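Local coordinates for pullulanase (Klebsiella oxytoca, PDB 2YOC), which hydrolyses the alpha-1,6-glucosidic linkages of pullulan and related branched alpha-glucans and is exported by a type 2 secretion system, at residues 942-954 with 989-1001. Residues are numbered along the deposited sequence; the frame is centred on the assembly and turned at random.
Sequences ELRKSSPLFTLGD and SLDSRLDGLVVAI. With CA (calcium ion), chain M.
Ser947 OG donates a hydrogen bond of 2.7 Å to Asp991 OD2. It meets the anti lone pair of that oxygen, away from OD1. With chi1 at -179°, OG is carried away from the backbone N of Ser947 toward Asp991; it also accepts from Leu949 N at 3.1 Å, which closes an ST turn. Beside this bond Leu997 CD2 sits over one face of the Phe950 ring, 3.9 Å from the ring centroid, as a CH-pi contact. The same methyl packs on Leu949 CB. Val999 CG2 meets the ring at its edge, 3.7 Å from Phe950 CE1. Further along, Leu952 CD2 touches Leu990 CD1. The turn after helix 927-945 here packs on strand 994-1002 of the C-terminal five-stranded antiparallel sheet and on the calcium loop before it. Arg993 N bonds to the anti lone pair of Asp991 OD1, an Asx turn. Leu994 N reaches the same oxygen from above the carboxylate plane, the wider Asx motif. Both help hold the carboxylate toward Ser947. The loop wraps calcium through Ser989 OG, Asp991 O and Leu994 O, the last at 2.4 Å; Asp982 and Gln1058 complete the site. Arg993 NH2 reaches Ser946 O weakly, at 3.3 Å, while its NH1 forms a salt bridge with Glu1055.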
# COMPACT_ATOMS: atom_id res chain seq x y z
N GLU B 942 -6.90 -23.34 31.98
CA GLU B 942 -6.78 -22.83 33.35
C GLU B 942 -6.30 -21.38 33.30
O GLU B 942 -6.90 -20.50 33.94
CB GLU B 942 -5.87 -23.71 34.22
CG GLU B 942 -6.54 -25.00 34.67
CD GLU B 942 -5.77 -25.90 35.61
OE1 GLU B 942 -5.02 -26.79 35.13
OE2 GLU B 942 -5.98 -25.77 36.83
N LEU B 943 -5.27 -21.12 32.46
CA LEU B 943 -4.71 -19.79 32.22
C LEU B 943 -5.79 -18.80 31.75
O LEU B 943 -5.93 -17.73 32.34
CB LEU B 943 -3.56 -19.87 31.21
CG LEU B 943 -2.27 -20.53 31.72
CD1 LEU B 943 -1.36 -20.89 30.58
CD2 LEU B 943 -1.56 -19.65 32.71
N ARG B 944 -6.58 -19.19 30.71
CA ARG B 944 -7.69 -18.43 30.11
C ARG B 944 -8.66 -17.97 31.19
O ARG B 944 -9.08 -16.80 31.17
CB ARG B 944 -8.40 -19.30 29.06
CG ARG B 944 -9.60 -18.66 28.40
CD ARG B 944 -10.00 -19.36 27.13
NE ARG B 944 -11.04 -18.63 26.41
CZ ARG B 944 -10.82 -17.72 25.46
NH1 ARG B 944 -9.57 -17.42 25.10
NH2 ARG B 944 -11.84 -17.12 24.85
N LYS B 945 -8.99 -18.87 32.15
CA LYS B 945 -9.88 -18.52 33.25
C LYS B 945 -9.16 -17.86 34.45
O LYS B 945 -9.83 -17.42 35.39
CB LYS B 945 -10.78 -19.72 33.66
CG LYS B 945 -10.06 -20.99 34.11
CD LYS B 945 -11.05 -22.04 34.58
CE LYS B 945 -10.95 -22.35 36.05
NZ LYS B 945 -10.03 -23.50 36.30
N SER B 946 -7.81 -17.73 34.39
CA SER B 946 -7.01 -17.14 35.47
C SER B 946 -7.03 -15.61 35.57
O SER B 946 -6.47 -15.09 36.53
CB SER B 946 -5.59 -17.68 35.43
OG SER B 946 -4.71 -16.88 34.66
N SER B 947 -7.60 -14.88 34.60
CA SER B 947 -7.64 -13.41 34.65
C SER B 947 -8.74 -12.84 33.79
O SER B 947 -8.90 -13.28 32.64
CB SER B 947 -6.31 -12.82 34.18
OG SER B 947 -6.38 -11.41 34.27
N PRO B 948 -9.43 -11.76 34.25
CA PRO B 948 -10.45 -11.14 33.39
C PRO B 948 -9.81 -10.45 32.17
O PRO B 948 -10.54 -10.12 31.22
CB PRO B 948 -11.14 -10.15 34.33
CG PRO B 948 -10.17 -9.82 35.35
CD PRO B 948 -9.36 -11.08 35.56
N LEU B 949 -8.45 -10.24 32.22
CA LEU B 949 -7.65 -9.60 31.17
C LEU B 949 -7.58 -10.41 29.88
O LEU B 949 -7.42 -9.83 28.81
CB LEU B 949 -6.25 -9.24 31.68
CG LEU B 949 -6.14 -8.15 32.78
CD1 LEU B 949 -4.71 -8.00 33.27
CD2 LEU B 949 -6.68 -6.78 32.31
N PHE B 950 -7.71 -11.74 29.97
CA PHE B 950 -7.69 -12.63 28.82
C PHE B 950 -8.98 -12.55 27.98
O PHE B 950 -8.96 -12.88 26.78
CB PHE B 950 -7.54 -14.08 29.27
CG PHE B 950 -6.14 -14.44 29.67
CD1 PHE B 950 -5.13 -14.52 28.72
CD2 PHE B 950 -5.83 -14.71 31.00
CE1 PHE B 950 -3.83 -14.88 29.09
CE2 PHE B 950 -4.52 -15.04 31.37
CZ PHE B 950 -3.53 -15.13 30.41
N THR B 951 -10.10 -12.19 28.64
CA THR B 951 -11.44 -12.17 28.07
C THR B 951 -12.13 -10.82 28.29
O THR B 951 -13.13 -10.73 29.03
CB THR B 951 -12.24 -13.34 28.66
OG1 THR B 951 -12.33 -13.16 30.08
CG2 THR B 951 -11.63 -14.71 28.31
N LEU B 952 -11.58 -9.76 27.67
CA LEU B 952 -12.06 -8.38 27.80
C LEU B 952 -13.48 -8.17 27.28
O LEU B 952 -14.17 -7.29 27.79
CB LEU B 952 -11.10 -7.36 27.18
CG LEU B 952 -9.72 -7.17 27.81
CD1 LEU B 952 -8.85 -6.27 26.95
CD2 LEU B 952 -9.82 -6.59 29.21
N GLY B 953 -13.89 -8.95 26.26
CA GLY B 953 -15.23 -8.85 25.69
C GLY B 953 -15.55 -7.63 24.83
O GLY B 953 -16.07 -7.80 23.72
N ASP B 954 -15.31 -6.39 25.33
CA ASP B 954 -15.60 -5.17 24.56
C ASP B 954 -14.45 -4.79 23.63
O ASP B 954 -13.31 -4.68 24.09
CB ASP B 954 -15.88 -3.98 25.48
CG ASP B 954 -17.26 -3.95 26.11
OD1 ASP B 954 -18.20 -3.41 25.45
OD2 ASP B 954 -17.39 -4.36 27.30
N SER B 989 -9.22 -1.01 37.29
CA SER B 989 -8.45 -2.20 37.64
C SER B 989 -9.38 -3.37 37.46
O SER B 989 -10.29 -3.52 38.24
CB SER B 989 -7.92 -2.11 39.06
OG SER B 989 -7.82 -3.39 39.65
N LEU B 990 -9.20 -4.16 36.41
CA LEU B 990 -10.05 -5.33 36.19
C LEU B 990 -9.65 -6.52 37.05
O LEU B 990 -10.54 -7.19 37.57
CB LEU B 990 -10.14 -5.71 34.70
CG LEU B 990 -10.76 -4.66 33.81
CD1 LEU B 990 -10.97 -5.19 32.46
CD2 LEU B 990 -12.09 -4.18 34.37
N ASP B 991 -8.35 -6.80 37.19
CA ASP B 991 -7.78 -7.87 38.01
C ASP B 991 -7.18 -7.20 39.26
O ASP B 991 -6.30 -6.36 39.15
CB ASP B 991 -6.71 -8.65 37.21
CG ASP B 991 -6.33 -10.01 37.76
OD1 ASP B 991 -6.10 -10.12 38.99
OD2 ASP B 991 -6.20 -10.97 36.96
N SER B 992 -7.70 -7.54 40.44
CA SER B 992 -7.25 -6.94 41.71
C SER B 992 -5.87 -7.39 42.10
O SER B 992 -5.24 -6.77 42.95
CB SER B 992 -8.21 -7.30 42.84
OG SER B 992 -8.27 -8.72 42.98
N ARG B 993 -5.41 -8.50 41.51
CA ARG B 993 -4.11 -9.07 41.79
C ARG B 993 -3.04 -8.55 40.80
O ARG B 993 -1.91 -8.33 41.22
CB ARG B 993 -4.25 -10.61 41.83
CG ARG B 993 -2.98 -11.44 41.59
CD ARG B 993 -3.26 -12.94 41.60
NE ARG B 993 -3.84 -13.38 40.33
CZ ARG B 993 -3.13 -13.92 39.34
NH1 ARG B 993 -1.82 -14.11 39.48
NH2 ARG B 993 -3.73 -14.29 38.22
N LEU B 994 -3.43 -8.32 39.51
CA LEU B 994 -2.50 -7.89 38.43
C LEU B 994 -2.62 -6.42 37.99
O LEU B 994 -3.65 -5.78 38.21
CB LEU B 994 -2.55 -8.82 37.20
CG LEU B 994 -2.46 -10.33 37.45
CD1 LEU B 994 -2.48 -11.10 36.17
CD2 LEU B 994 -1.23 -10.70 38.26
N ASP B 995 -1.53 -5.92 37.37
CA ASP B 995 -1.40 -4.58 36.79
C ASP B 995 -1.33 -4.74 35.27
O ASP B 995 -1.54 -3.78 34.54
CB ASP B 995 -0.11 -3.90 37.27
CG ASP B 995 -0.26 -2.74 38.25
OD1 ASP B 995 -1.42 -2.29 38.47
OD2 ASP B 995 0.79 -2.26 38.78
N GLY B 996 -1.02 -5.95 34.82
CA GLY B 996 -0.87 -6.28 33.41
C GLY B 996 -0.51 -7.73 33.17
O GLY B 996 -0.19 -8.46 34.11
N LEU B 997 -0.56 -8.15 31.89
CA LEU B 997 -0.29 -9.52 31.42
C LEU B 997 0.60 -9.58 30.20
O LEU B 997 0.51 -8.72 29.32
CB LEU B 997 -1.62 -10.18 31.03
CG LEU B 997 -1.91 -11.57 31.52
CD1 LEU B 997 -1.01 -11.95 32.72
CD2 LEU B 997 -3.37 -11.70 31.89
N VAL B 998 1.39 -10.66 30.10
CA VAL B 998 2.24 -10.94 28.94
C VAL B 998 2.02 -12.39 28.49
O VAL B 998 2.18 -13.32 29.28
CB VAL B 998 3.75 -10.59 29.09
CG1 VAL B 998 4.53 -10.98 27.84
CG2 VAL B 998 3.95 -9.11 29.38
N VAL B 999 1.64 -12.57 27.22
CA VAL B 999 1.52 -13.89 26.64
C VAL B 999 2.70 -14.02 25.66
O VAL B 999 2.84 -13.22 24.73
CB VAL B 999 0.16 -14.17 25.96
CG1 VAL B 999 0.13 -15.55 25.30
CG2 VAL B 999 -0.99 -14.04 26.95
N ALA B 1000 3.56 -15.01 25.90
CA ALA B 1000 4.68 -15.25 25.02
C ALA B 1000 4.60 -16.65 24.46
O ALA B 1000 4.50 -17.61 25.21
CB ALA B 1000 5.99 -15.02 25.74
N ILE B 1001 4.54 -16.75 23.13
CA ILE B 1001 4.48 -18.01 22.41
C ILE B 1001 5.70 -18.09 21.52
O ILE B 1001 5.81 -17.31 20.56
CB ILE B 1001 3.15 -18.13 21.60
CG1 ILE B 1001 1.92 -18.06 22.52
CG2 ILE B 1001 3.14 -19.40 20.71
CD1 ILE B 1001 0.62 -17.74 21.79
CA CA M . -5.33 -4.02 38.45